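Local coordinates for protein thiosulfate sulfurtransferase YnjE (Escherichia coli, PDB 2WLR) that catalyses transfer of sulfur from thiosulfate to cyanide, giving thiocyanate and sulfite, by way of an enzyme-bound persulfide in the periplasm, at residues A[370-375]-A[386-391]; A[290-295]-A[312-317]; A[317-322]-A[353-358]; A[122-127]-A[378-383]. One frame throughout, in Å; residues are numbered along the deposited sequence.

From the N terminus, residues 122-127 come first and wait some 250 residues for their partner, 378-383; that long loop is contact 4, and it joins the edge of one five-stranded rhodanese sheet to a helix of the next domain. Inside it two short loops close one after the other: contact 2 (290-295 with 312-317) and then contact 3 (317-322 with 353-358), which share Gly317 and use the neighbouring strands 288-292 and 319-320. Contact 1 opens at 370-375, before contact 4 has closed, and ends at 386-391, so these two cross. Both use helix 369-380: its first turns pack on the sheet in contact 1, its last turn meets the other domain in contact 4.

Contact 1. Residues A[370-375]-A[386-391]; sequences RASETF and VSVYDG
Ala371, in the first turns of helix 369-380, makes the first touch on strand 386-389: its CB sits 4.1 Å from Val388 CG1. The other branch of that valine, CG2, lies under the helix backbone, 3.7 Å from Ala371 O. This carbonyl is already in demand. Phe375 N donates to Ala371 O at 2.8 Å and Thr374 OG1 at 3.0 Å, both from the same face of the carbonyl plane, the hydroxyl well above that plane with a C=O...donor angle of 106°. Next along, Ser372 grazes Val388 CG2 from the flank while its hydroxyl turns back to Gly368 O. Phe375 carries most of the contact. With CG anti to the backbone N (chi1 171°), the ring leaves the helix toward the start of the strand, crossing Val388 at about a right angle, and Phe375 CB stays 3.8 Å from Val388 CG2. The ring edge, not its face, reaches the strand backbone: Phe375 CE2 is 3.5 Å from Val386 O, close to the ring plane, and the same CE2 is 3.7 Å from Val386 CG2. Helix and strand run almost exactly antiparallel, 177° between their short axes, as expected where a helix leads back along the strand that follows it. This is the last leg of a beta-alpha-beta crossover from strand 360-363 to its neighbour 386-389. The helix starts from the rhodanese active-site loop, where Arg370, a probable substrate-binding residue, and the backbone N of Ala371 both hydrogen-bond the oxidised catalytic cysteine, modelled as 3-sulfinoalanine.

Contact 2. Residues A[290-295]-A[312-317]; sequences LVSIRS and KGEIAG
Glu314 is the hub of the tight part of this contact, its carboxylate held between Ser292 and Arg294. Ser292 OG donates to Glu314 OE1 at 2.6 Å, coming from above the carboxylate plane. Arg294 NH1 reaches Glu314 OE2 at 3.0 Å, a weak bond within a salt bridge, the two flat groups standing nearly perpendicular at 88°. The straighter bond of that same NH1 goes to Gly313 O, 2.9 Å away, in the carbonyl plane and on a lone pair. Beside it, water 2 joins Gly313 N to Arg294 NH2, the latter bond weak. A bend in the glutamate chain (chi2 54°) folds the carboxylate back over its own backbone, where OE2 takes the N-H of Ile315 on its anti lone pair; Tyr364 OH gives OE2 a further bond. A leucine in place of Glu314 would probably leave Ser292 OG without its acceptor and Arg294 NH1 with only Gly313 O to hold it across the contact.

The other end is looser. Leu290 CD2 merely touches Ile315 CG2 at 4.1 Å, and beyond it water 1, 3.0 Å from Leu290 N, fills in toward Gly317 O. Arg294 also pairs with Glu298, and its side chain packs on that of Arg370, so the network lies beside the probable substrate site of the third rhodanese domain, in the loop at the C-terminal end of a parallel strand.

Contact 3. Residues A[317-322]-A[353-358]; sequences GARWGH and WNIKPE
Trp320 and Trp353 meet where the outermost strand 319-320 of the rhodanese alpha/beta sheet is covered by the loop that follows helix 343-351, at the Schellman motif that ends that helix, with Asn354 as its C-prime residue. Trp320 CB stands over the six-membered ring of Trp353, 3.7 Å from its centroid, a CH-pi contact. Because Trp320 CG is anti to the backbone N (chi1 -167°), its indole swings beyond and offers an edge to the Trp353 face, offset edge-to-face with planes at 75°. Trp320 O lies over the same indole, 3.4 Å from Trp353 CG, while Trp353 NE1 binds a sulfonate oxygen of a buffer molecule.

The aliphatic touch is Ile355 CG1 on Arg319 CB, at 4.0 Å. Other carbons rest on backbone carbonyls: Ile355 CD1 lies 3.5 Å from Trp320 O, and the extended Arg319 chain passes the loop with its CD 3.4 Å from Trp353 O.

At the polar end each group has its own acceptors, Ser289 OG and Arg285 O for Arg319, Gln286 OE1 for Asn354. Guanidinium and amide planes are steeply tilted, 61° apart, and only Asn354 ND2 comes over the guanidinium rim, 3.1 Å from Arg319 NH2, donor against donor.

Contact 4. Residues A[122-127]-A[378-383]; sequences FEQLVY and ARAMGW
A Schellman motif closes helix 369-380 at Gly382, and the helical turn just before it, Arg379 and Ala380, packs against Gln124 and Leu125 of the 3-10 turn and edge strand at 122-126. Gln124 lays its amide flat over the guanidinium of Arg379: the planes are only 2° apart, Gln124 NE2 sits 3.3 Å from Arg379 CZ over the centre of the group, and the two side chains cross at about a right angle. What bonds them is water 3, which donates to Gln124 OE1 at 2.7 Å and accepts from Arg379 NH1 at 2.9 Å. The same Gln124 OE1 comes 3.3 Å from Ala380 CA. Alongside, Leu125 CD1 touches Ala380 CB at 3.8 Å. Arg379 NH1 has a second partner in Val231 O, so an alanine at Arg379 would probably cost that carbonyl this donor, break the bridge through water 3 and leave the Gln124 amide with no guanidinium to lie on. Strand 125-126 is the outermost of its sheet and lies beside strand 231-234; the helix belongs to the following rhodanese domain, where Met381, a selenomethionine, turns the other way and packs on helix 343-351.

Contact 1. Residues A[370-375]-A[386-391]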
loop_
_atom_site.group_PDB
_atom_site.type_symbol
_atom_site.label_atom_id
_atom_site.label_comp_id
_atom_site.label_asym_id
_atom_site.label_seq_id
_atom_site.Cartn_x
_atom_site.Cartn_y
_atom_site.Cartn_z
ATOM N N ARG A 370 -9.391 -4.243 -4.145
ATOM C CA ARG A 370 -8.346 -4.691 -3.209
ATOM C C ARG A 370 -7.064 -5.070 -3.981
ATOM O O ARG A 370 -5.960 -4.778 -3.536
ATOM C CB ARG A 370 -8.849 -5.867 -2.379
ATOM C CG ARG A 370 -9.958 -5.517 -1.424
ATOM C CD ARG A 370 -10.529 -6.759 -0.755
ATOM N NE ARG A 370 -11.408 -7.466 -1.677
ATOM C CZ ARG A 370 -12.031 -8.601 -1.377
ATOM N NH1 ARG A 370 -11.813 -9.195 -0.204
ATOM N NH2 ARG A 370 -12.855 -9.154 -2.258
ATOM N N ALA A 371 -7.214 -5.716 -5.129
ATOM C CA ALA A 371 -6.102 -6.048 -6.007
ATOM C C ALA A 371 -5.325 -4.817 -6.435
ATOM O O ALA A 371 -4.102 -4.883 -6.626
ATOM C CB ALA A 371 -6.625 -6.797 -7.240
ATOM N N SER A 372 -6.018 -3.688 -6.578
ATOM C CA SER A 372 -5.326 -2.474 -6.966
ATOM C C SER A 372 -4.462 -1.928 -5.863
ATOM O O SER A 372 -3.381 -1.402 -6.135
ATOM C CB SER A 372 -6.324 -1.422 -7.396
ATOM O OG SER A 372 -7.113 -1.894 -8.487
ATOM N N GLU A 373 -4.945 -2.006 -4.642
ATOM C CA GLU A 373 -4.130 -1.604 -3.499
ATOM C C GLU A 373 -2.865 -2.457 -3.429
ATOM O O GLU A 373 -1.745 -1.905 -3.247
ATOM C CB GLU A 373 -4.965 -1.691 -2.204
ATOM C CG GLU A 373 -4.187 -1.280 -0.973
ATOM C CD GLU A 373 -5.045 -1.121 0.271
ATOM O OE1 GLU A 373 -6.286 -1.325 0.215
ATOM O OE2 GLU A 373 -4.459 -0.790 1.321
ATOM N N THR A 374 -2.974 -3.778 -3.550
ATOM C CA THR A 374 -1.786 -4.619 -3.517
ATOM C C THR A 374 -0.880 -4.367 -4.705
ATOM O O THR A 374 0.346 -4.419 -4.551
ATOM C CB THR A 374 -2.077 -6.126 -3.416
ATOM O OG1 THR A 374 -3.011 -6.532 -4.406
ATOM C CG2 THR A 374 -2.671 -6.429 -2.039
ATOM N N PHE A 375 -1.464 -4.120 -5.882
ATOM C CA PHE A 375 -0.657 -3.726 -7.032
ATOM C C PHE A 375 0.183 -2.497 -6.706
ATOM O O PHE A 375 1.392 -2.449 -6.996
ATOM C CB PHE A 375 -1.530 -3.406 -8.231
ATOM C CG PHE A 375 -0.791 -2.799 -9.378
ATOM C CD1 PHE A 375 -0.644 -1.438 -9.449
ATOM C CD2 PHE A 375 -0.286 -3.577 -10.399
ATOM C CE1 PHE A 375 0.027 -0.853 -10.515
ATOM C CE2 PHE A 375 0.394 -2.979 -11.455
ATOM C CZ PHE A 375 0.528 -1.605 -11.499
ATOM N N VAL A 386 4.144 -6.863 -12.315
ATOM C CA VAL A 386 2.867 -6.959 -11.624
ATOM C C VAL A 386 1.730 -6.389 -12.469
ATOM O O VAL A 386 1.936 -5.531 -13.327
ATOM C CB VAL A 386 2.900 -6.324 -10.208
ATOM C CG1 VAL A 386 3.732 -7.188 -9.220
ATOM C CG2 VAL A 386 3.374 -4.867 -10.224
ATOM N N SER A 387 0.532 -6.866 -12.208
ATOM C CA SER A 387 -0.672 -6.414 -12.911
ATOM C C SER A 387 -1.901 -6.696 -12.074
ATOM O O SER A 387 -1.820 -7.309 -10.989
ATOM C CB SER A 387 -0.848 -7.113 -14.244
ATOM O OG SER A 387 -0.968 -8.530 -14.062
ATOM N N VAL A 388 -3.047 -6.260 -12.579
ATOM C CA VAL A 388 -4.336 -6.586 -11.996
ATOM C C VAL A 388 -5.135 -7.339 -13.045
ATOM O O VAL A 388 -5.193 -6.930 -14.207
ATOM C CB VAL A 388 -5.107 -5.349 -11.529
ATOM C CG1 VAL A 388 -6.540 -5.692 -11.172
ATOM C CG2 VAL A 388 -4.363 -4.679 -10.346
ATOM N N TYR A 389 -5.688 -8.497 -12.663
ATOM C CA TYR A 389 -6.692 -9.191 -13.465
ATOM C C TYR A 389 -8.043 -8.586 -13.102
ATOM O O TYR A 389 -8.635 -8.861 -12.063
ATOM C CB TYR A 389 -6.617 -10.719 -13.217
ATOM C CG TYR A 389 -7.875 -11.453 -13.675
ATOM C CD1 TYR A 389 -8.482 -11.117 -14.864
ATOM C CD2 TYR A 389 -8.452 -12.505 -12.915
ATOM C CE1 TYR A 389 -9.646 -11.743 -15.288
ATOM C CE2 TYR A 389 -9.609 -13.150 -13.350
ATOM C CZ TYR A 389 -10.187 -12.773 -14.535
ATOM O OH TYR A 389 -11.350 -13.360 -15.004
ATOM N N ASP A 390 -8.525 -7.711 -13.966
ATOM C CA ASP A 390 -9.682 -6.871 -13.685
ATOM C C ASP A 390 -10.933 -7.699 -13.351
ATOM O O ASP A 390 -11.589 -7.495 -12.306
ATOM C CB ASP A 390 -9.952 -5.958 -14.909
ATOM C CG ASP A 390 -10.794 -4.715 -14.592
ATOM O OD1 ASP A 390 -11.290 -4.521 -13.455
ATOM O OD2 ASP A 390 -11.014 -3.929 -15.536
ATOM N N GLY A 391 -11.239 -8.668 -14.220
ATOM C CA GLY A 391 -12.491 -9.417 -14.078
ATOM C C GLY A 391 -12.669 -10.106 -12.730
ATOM O O GLY A 391 -13.776 -10.147 -12.164
#

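Contact 2. Residues A[290-295]-A[312-317]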
loop_
_atom_site.group_PDB
_atom_site.type_symbol
_atom_site.label_atom_id
_atom_site.label_comp_id
_atom_site.label_asym_id
_atom_site.label_seq_id
_atom_site.Cartn_x
_atom_site.Cartn_y
_atom_site.Cartn_z
ATOM N N LEU A 290 -1.182 -16.146 -10.052
ATOM C CA LEU A 290 -2.447 -15.431 -10.035
ATOM C C LEU A 290 -2.850 -15.421 -8.571
ATOM O O LEU A 290 -3.010 -16.462 -7.923
ATOM C CB LEU A 290 -3.509 -16.102 -10.920
ATOM C CG LEU A 290 -4.811 -15.345 -11.101
ATOM C CD1 LEU A 290 -4.610 -13.928 -11.658
ATOM C CD2 LEU A 290 -5.751 -16.171 -11.983
ATOM N N VAL A 291 -3.001 -14.223 -8.029
ATOM C CA VAL A 291 -3.051 -14.020 -6.581
ATOM C C VAL A 291 -4.386 -13.457 -6.136
ATOM O O VAL A 291 -4.791 -12.344 -6.524
ATOM C CB VAL A 291 -1.928 -13.080 -6.115
ATOM C CG1 VAL A 291 -2.002 -12.851 -4.641
ATOM C CG2 VAL A 291 -0.560 -13.622 -6.492
ATOM N N SER A 292 -5.091 -14.176 -5.266
ATOM C CA SER A 292 -6.336 -13.772 -4.712
ATOM C C SER A 292 -6.129 -12.863 -3.512
ATOM O O SER A 292 -5.583 -13.275 -2.466
ATOM C CB SER A 292 -7.121 -15.000 -4.237
ATOM O OG SER A 292 -8.314 -14.605 -3.623
ATOM N N ILE A 293 -6.569 -11.611 -3.653
ATOM C CA ILE A 293 -6.638 -10.658 -2.544
ATOM C C ILE A 293 -8.079 -10.623 -2.069
ATOM O O ILE A 293 -8.802 -9.657 -2.209
ATOM C CB ILE A 293 -6.095 -9.260 -2.958
ATOM C CG1 ILE A 293 -4.724 -9.394 -3.632
ATOM C CG2 ILE A 293 -6.035 -8.336 -1.745
ATOM C CD1 ILE A 293 -3.679 -9.994 -2.732
ATOM N N ARG A 294 -8.468 -11.754 -1.498
ATOM C CA ARG A 294 -9.794 -11.948 -0.957
ATOM C C ARG A 294 -9.693 -12.444 0.468
ATOM O O ARG A 294 -8.672 -13.039 0.835
ATOM C CB ARG A 294 -10.580 -12.918 -1.847
ATOM C CG ARG A 294 -10.803 -12.369 -3.252
ATOM C CD ARG A 294 -11.540 -13.341 -4.198
ATOM N NE ARG A 294 -12.929 -13.507 -3.806
ATOM C CZ ARG A 294 -13.662 -14.599 -4.050
ATOM N NH1 ARG A 294 -13.118 -15.659 -4.628
ATOM N NH2 ARG A 294 -14.932 -14.634 -3.649
ATOM N N SER A 295 -10.703 -12.163 1.277
ATOM C CA SER A 295 -10.694 -12.610 2.686
ATOM C C SER A 295 -10.681 -14.130 2.692
ATOM O O SER A 295 -11.140 -14.759 1.738
ATOM C CB SER A 295 -11.898 -12.078 3.445
ATOM O OG SER A 295 -13.119 -12.613 2.936
ATOM N N LYS A 312 -19.920 -18.969 -5.227
ATOM C CA LYS A 312 -18.957 -19.036 -4.131
ATOM C C LYS A 312 -17.802 -19.913 -4.533
ATOM O O LYS A 312 -17.958 -20.876 -5.306
ATOM C CB LYS A 312 -19.614 -19.617 -2.876
ATOM C CG LYS A 312 -20.722 -18.780 -2.319
ATOM C CD LYS A 312 -21.398 -19.510 -1.152
ATOM C CE LYS A 312 -22.439 -18.643 -0.478
ATOM N NZ LYS A 312 -23.294 -19.439 0.467
ATOM N N GLY A 313 -16.624 -19.594 -4.009
ATOM C CA GLY A 313 -15.436 -20.337 -4.294
ATOM C C GLY A 313 -14.358 -19.383 -4.735
ATOM O O GLY A 313 -14.507 -18.159 -4.596
ATOM N N GLU A 314 -13.306 -19.973 -5.280
ATOM C CA GLU A 314 -12.109 -19.295 -5.697
ATOM C C GLU A 314 -11.619 -19.856 -7.022
ATOM O O GLU A 314 -11.924 -20.997 -7.384
ATOM C CB GLU A 314 -11.050 -19.519 -4.628
ATOM C CG GLU A 314 -9.824 -18.663 -4.770
ATOM C CD GLU A 314 -10.173 -17.184 -4.848
ATOM O OE1 GLU A 314 -10.101 -16.512 -3.811
ATOM O OE2 GLU A 314 -10.576 -16.697 -5.926
ATOM N N ILE A 315 -10.831 -19.058 -7.743
ATOM C CA ILE A 315 -10.166 -19.502 -8.959
ATOM C C ILE A 315 -9.227 -20.658 -8.632
ATOM O O ILE A 315 -8.319 -20.543 -7.784
ATOM C CB ILE A 315 -9.395 -18.349 -9.639
ATOM C CG1 ILE A 315 -10.370 -17.225 -9.999
ATOM C CG2 ILE A 315 -8.571 -18.876 -10.855
ATOM C CD1 ILE A 315 -9.768 -16.106 -10.818
ATOM N N ALA A 316 -9.437 -21.790 -9.290
ATOM C CA ALA A 316 -8.604 -22.962 -9.048
ATOM C C ALA A 316 -7.175 -22.698 -9.500
ATOM O O ALA A 316 -6.922 -22.283 -10.640
ATOM C CB ALA A 316 -9.170 -24.189 -9.778
ATOM N N GLY A 317 -6.233 -22.943 -8.593
ATOM C CA GLY A 317 -4.839 -22.694 -8.822
ATOM C C GLY A 317 -4.366 -21.326 -8.341
ATOM O O GLY A 317 -3.173 -21.079 -8.370
HETATM O O HOH W 1 -1.128 -19.017 -9.321
HETATM O O HOH W 2 -16.113 -17.137 -2.490
#

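Contact 3. Residues A[317-322]-A[353-358]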
loop_
_atom_site.group_PDB
_atom_site.type_symbol
_atom_site.label_atom_id
_atom_site.label_comp_id
_atom_site.label_asym_id
_atom_site.label_seq_id
_atom_site.Cartn_x
_atom_site.Cartn_y
_atom_site.Cartn_z
ATOM N N GLY A 317 -6.233 -22.943 -8.593
ATOM C CA GLY A 317 -4.839 -22.694 -8.822
ATOM C C GLY A 317 -4.366 -21.326 -8.341
ATOM O O GLY A 317 -3.173 -21.079 -8.370
ATOM N N ALA A 318 -5.292 -20.460 -7.927
ATOM C CA ALA A 318 -4.914 -19.131 -7.440
ATOM C C ALA A 318 -4.267 -19.271 -6.072
ATOM O O ALA A 318 -4.669 -20.113 -5.260
ATOM C CB ALA A 318 -6.146 -18.213 -7.374
ATOM N N ARG A 319 -3.254 -18.455 -5.840
ATOM C CA ARG A 319 -2.534 -18.448 -4.581
ATOM C C ARG A 319 -3.075 -17.342 -3.706
ATOM O O ARG A 319 -3.340 -16.250 -4.192
ATOM C CB ARG A 319 -1.054 -18.286 -4.846
ATOM C CG ARG A 319 -0.466 -19.514 -5.565
ATOM C CD ARG A 319 0.863 -19.275 -6.199
ATOM N NE ARG A 319 1.419 -20.569 -6.641
ATOM C CZ ARG A 319 2.317 -20.718 -7.609
ATOM N NH1 ARG A 319 2.815 -19.692 -8.275
ATOM N NH2 ARG A 319 2.727 -21.946 -7.922
ATOM N N TRP A 320 -3.217 -17.572 -2.410
ATOM C CA TRP A 320 -3.784 -16.571 -1.521
ATOM C C TRP A 320 -2.770 -15.501 -1.227
ATOM O O TRP A 320 -1.663 -15.797 -0.830
ATOM C CB TRP A 320 -4.191 -17.167 -0.180
ATOM C CG TRP A 320 -5.077 -16.221 0.643
ATOM C CD1 TRP A 320 -6.139 -15.484 0.202
ATOM C CD2 TRP A 320 -4.986 -15.967 2.048
ATOM N NE1 TRP A 320 -6.696 -14.790 1.220
ATOM C CE2 TRP A 320 -6.023 -15.075 2.378
ATOM C CE3 TRP A 320 -4.136 -16.421 3.062
ATOM C CZ2 TRP A 320 -6.220 -14.610 3.665
ATOM C CZ3 TRP A 320 -4.334 -15.947 4.338
ATOM C CH2 TRP A 320 -5.363 -15.055 4.630
ATOM N N GLY A 321 -3.162 -14.238 -1.404
ATOM C CA GLY A 321 -2.258 -13.119 -1.144
ATOM C C GLY A 321 -2.439 -12.422 0.189
ATOM O O GLY A 321 -1.808 -11.393 0.431
ATOM N N HIS A 322 -3.284 -12.956 1.061
ATOM C CA HIS A 322 -3.810 -12.237 2.204
ATOM C C HIS A 322 -4.702 -11.063 1.759
ATOM O O HIS A 322 -4.792 -10.739 0.587
ATOM C CB HIS A 322 -2.701 -11.815 3.180
ATOM C CG HIS A 322 -2.086 -12.978 3.894
ATOM N ND1 HIS A 322 -2.308 -13.242 5.230
ATOM C CD2 HIS A 322 -1.294 -13.968 3.445
ATOM C CE1 HIS A 322 -1.650 -14.342 5.574
ATOM N NE2 HIS A 322 -1.028 -14.802 4.508
ATOM N N TRP A 353 3.074 -18.365 0.378
ATOM C CA TRP A 353 2.139 -18.917 -0.613
ATOM C C TRP A 353 2.748 -19.035 -2.026
ATOM O O TRP A 353 2.024 -19.129 -3.019
ATOM C CB TRP A 353 0.855 -18.087 -0.613
ATOM C CG TRP A 353 -0.117 -18.562 0.342
ATOM C CD1 TRP A 353 -0.223 -18.217 1.662
ATOM C CD2 TRP A 353 -1.166 -19.495 0.085
ATOM N NE1 TRP A 353 -1.289 -18.860 2.228
ATOM C CE2 TRP A 353 -1.878 -19.670 1.296
ATOM C CE3 TRP A 353 -1.573 -20.205 -1.045
ATOM C CZ2 TRP A 353 -2.991 -20.517 1.389
ATOM C CZ3 TRP A 353 -2.683 -21.052 -0.939
ATOM C CH2 TRP A 353 -3.366 -21.196 0.269
ATOM N N ASN A 354 4.070 -19.053 -2.107
ATOM C CA ASN A 354 4.789 -19.183 -3.368
ATOM C C ASN A 354 4.542 -18.036 -4.355
ATOM O O ASN A 354 4.548 -18.212 -5.581
ATOM C CB ASN A 354 4.485 -20.553 -4.017
ATOM C CG ASN A 354 5.544 -20.964 -5.012
ATOM O OD1 ASN A 354 6.691 -20.555 -4.922
ATOM N ND2 ASN A 354 5.142 -21.775 -6.008
ATOM N N ILE A 355 4.390 -16.842 -3.799
ATOM C CA ILE A 355 4.289 -15.603 -4.573
ATOM C C ILE A 355 5.592 -14.811 -4.384
ATOM O O ILE A 355 5.948 -14.464 -3.268
ATOM C CB ILE A 355 3.119 -14.781 -4.085
ATOM C CG1 ILE A 355 1.795 -15.546 -4.200
ATOM C CG2 ILE A 355 3.043 -13.415 -4.820
ATOM C CD1 ILE A 355 0.687 -15.049 -3.253
ATOM N N LYS A 356 6.308 -14.565 -5.469
ATOM C CA LYS A 356 7.696 -14.154 -5.401
ATOM C C LYS A 356 7.986 -13.101 -6.468
ATOM O O LYS A 356 7.360 -13.124 -7.521
ATOM C CB LYS A 356 8.586 -15.389 -5.605
ATOM C CG LYS A 356 8.391 -16.486 -4.576
ATOM C CD LYS A 356 9.233 -17.724 -4.848
ATOM C CE LYS A 356 9.046 -18.724 -3.708
ATOM N NZ LYS A 356 9.793 -19.998 -3.961
ATOM N N PRO A 357 8.909 -12.159 -6.190
ATOM C CA PRO A 357 9.076 -10.997 -7.046
ATOM C C PRO A 357 9.575 -11.312 -8.461
ATOM O O PRO A 357 9.354 -10.546 -9.382
ATOM C CB PRO A 357 10.110 -10.138 -6.300
ATOM C CG PRO A 357 10.701 -10.993 -5.271
ATOM C CD PRO A 357 9.760 -12.101 -4.986
ATOM N N GLU A 358 10.264 -12.428 -8.625
ATOM C CA GLU A 358 10.805 -12.784 -9.946
ATOM C C GLU A 358 9.725 -13.350 -10.879
ATOM O O GLU A 358 9.962 -13.539 -12.079
ATOM C CB GLU A 358 11.982 -13.768 -9.802
ATOM C CG GLU A 358 11.634 -15.114 -9.170
ATOM C CD GLU A 358 11.868 -15.184 -7.648
ATOM O OE1 GLU A 358 11.740 -14.151 -6.942
ATOM O OE2 GLU A 358 12.193 -16.298 -7.159
#

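Contact 4. Residues A[122-127]-A[378-383]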
loop_
_atom_site.group_PDB
_atom_site.type_symbol
_atom_site.label_atom_id
_atom_site.label_comp_id
_atom_site.label_asym_id
_atom_site.label_seq_id
_atom_site.Cartn_x
_atom_site.Cartn_y
_atom_site.Cartn_z
ATOM N N PHE A 122 9.775 4.370 -2.748
ATOM C CA PHE A 122 9.086 4.952 -1.609
ATOM C C PHE A 122 8.295 6.240 -1.971
ATOM O O PHE A 122 7.274 6.544 -1.345
ATOM C CB PHE A 122 10.069 5.248 -0.460
ATOM C CG PHE A 122 10.999 6.378 -0.717
ATOM C CD1 PHE A 122 10.601 7.664 -0.435
ATOM C CD2 PHE A 122 12.244 6.183 -1.289
ATOM C CE1 PHE A 122 11.389 8.728 -0.678
ATOM C CE2 PHE A 122 13.068 7.266 -1.530
ATOM C CZ PHE A 122 12.624 8.562 -1.247
ATOM N N GLU A 123 8.794 6.984 -2.945
ATOM C CA GLU A 123 8.204 8.262 -3.290
ATOM C C GLU A 123 6.805 8.143 -3.867
ATOM O O GLU A 123 6.095 9.132 -3.972
ATOM C CB GLU A 123 9.133 9.022 -4.249
ATOM C CG GLU A 123 9.181 8.552 -5.683
ATOM C CD GLU A 123 9.946 7.254 -5.898
ATOM O OE1 GLU A 123 10.733 6.830 -5.024
ATOM O OE2 GLU A 123 9.788 6.675 -6.998
ATOM N N GLN A 124 6.411 6.931 -4.218
ATOM C CA GLN A 124 5.033 6.682 -4.673
ATOM C C GLN A 124 4.024 6.648 -3.577
ATOM O O GLN A 124 2.825 6.696 -3.856
ATOM C CB GLN A 124 4.965 5.376 -5.436
ATOM C CG GLN A 124 5.731 5.426 -6.781
ATOM C CD GLN A 124 6.021 4.068 -7.379
ATOM O OE1 GLN A 124 5.663 3.011 -6.849
ATOM N NE2 GLN A 124 6.665 4.088 -8.544
ATOM N N LEU A 125 4.466 6.495 -2.336
ATOM C CA LEU A 125 3.591 6.404 -1.153
ATOM C C LEU A 125 3.901 7.587 -0.294
ATOM O O LEU A 125 4.746 7.540 0.603
ATOM C CB LEU A 125 3.818 5.090 -0.378
ATOM C CG LEU A 125 3.361 3.848 -1.121
ATOM C CD1 LEU A 125 3.823 2.605 -0.397
ATOM C CD2 LEU A 125 1.861 3.769 -1.305
ATOM N N VAL A 126 3.205 8.682 -0.557
ATOM C CA VAL A 126 3.482 9.927 0.162
ATOM C C VAL A 126 2.790 9.993 1.540
ATOM O O VAL A 126 1.984 9.129 1.898
ATOM C CB VAL A 126 3.136 11.155 -0.704
ATOM C CG1 VAL A 126 3.763 10.997 -2.115
ATOM C CG2 VAL A 126 1.598 11.367 -0.773
ATOM N N TYR A 127 3.093 11.025 2.310
ATOM C CA TYR A 127 2.578 11.189 3.653
ATOM C C TYR A 127 2.119 12.648 3.844
ATOM O O TYR A 127 2.471 13.522 3.026
ATOM C CB TYR A 127 3.637 10.748 4.664
ATOM C CG TYR A 127 4.887 11.588 4.718
ATOM C CD1 TYR A 127 5.909 11.438 3.795
ATOM C CD2 TYR A 127 5.051 12.534 5.724
ATOM C CE1 TYR A 127 7.049 12.190 3.882
ATOM C CE2 TYR A 127 6.208 13.314 5.798
ATOM C CZ TYR A 127 7.190 13.135 4.878
ATOM O OH TYR A 127 8.317 13.923 5.006
ATOM N N ALA A 378 3.030 -3.462 -4.321
ATOM C CA ALA A 378 4.064 -4.233 -5.019
ATOM C C ALA A 378 4.880 -3.366 -5.964
ATOM O O ALA A 378 6.065 -3.522 -6.073
ATOM C CB ALA A 378 3.403 -5.379 -5.807
ATOM N N ARG A 379 4.224 -2.415 -6.635
ATOM C CA ARG A 379 4.908 -1.452 -7.481
ATOM C C ARG A 379 5.922 -0.624 -6.669
ATOM O O ARG A 379 7.095 -0.501 -7.058
ATOM C CB ARG A 379 3.872 -0.553 -8.145
ATOM C CG ARG A 379 4.457 0.549 -9.010
ATOM C CD ARG A 379 3.353 1.408 -9.592
ATOM N NE ARG A 379 3.803 2.632 -10.267
ATOM C CZ ARG A 379 3.601 3.876 -9.843
ATOM N NH1 ARG A 379 3.037 4.149 -8.675
ATOM N NH2 ARG A 379 4.042 4.886 -10.592
ATOM N N ALA A 380 5.501 -0.113 -5.502
ATOM C CA ALA A 380 6.372 0.681 -4.612
ATOM C C ALA A 380 7.523 -0.183 -4.074
ATOM O O ALA A 380 8.651 0.290 -3.836
ATOM C CB ALA A 380 5.543 1.246 -3.475
HETATM N N MSE A 381 7.250 -1.472 -3.919
HETATM C CA MSE A 381 8.227 -2.463 -3.471
HETATM C C MSE A 381 9.217 -2.857 -4.555
HETATM O O MSE A 381 10.133 -3.649 -4.292
HETATM C CB MSE A 381 7.499 -3.707 -2.969
HETATM C CG MSE A 381 6.871 -3.506 -1.625
HETATM SE SE MSE A 381 5.449 -4.797 -1.165
HETATM C CE MSE A 381 6.349 -6.461 -1.054
ATOM N N GLY A 382 8.999 -2.391 -5.784
ATOM C CA GLY A 382 9.923 -2.631 -6.872
ATOM C C GLY A 382 9.687 -3.936 -7.597
ATOM O O GLY A 382 10.554 -4.378 -8.350
ATOM N N TRP A 383 8.520 -4.562 -7.421
ATOM C CA TRP A 383 8.239 -5.790 -8.147
ATOM C C TRP A 383 8.021 -5.408 -9.611
ATOM O O TRP A 383 7.231 -4.516 -9.898
ATOM C CB TRP A 383 7.009 -6.487 -7.560
ATOM C CG TRP A 383 7.283 -7.139 -6.261
ATOM C CD1 TRP A 383 8.143 -6.717 -5.281
ATOM C CD2 TRP A 383 6.781 -8.404 -5.842
ATOM N NE1 TRP A 383 8.170 -7.645 -4.262
ATOM C CE2 TRP A 383 7.338 -8.686 -4.579
ATOM C CE3 TRP A 383 5.887 -9.315 -6.401
ATOM C CZ2 TRP A 383 7.040 -9.864 -3.877
ATOM C CZ3 TRP A 383 5.595 -10.490 -5.716
ATOM C CH2 TRP A 383 6.168 -10.756 -4.463
HETATM O O HOH W 3 3.021 2.526 -6.296
#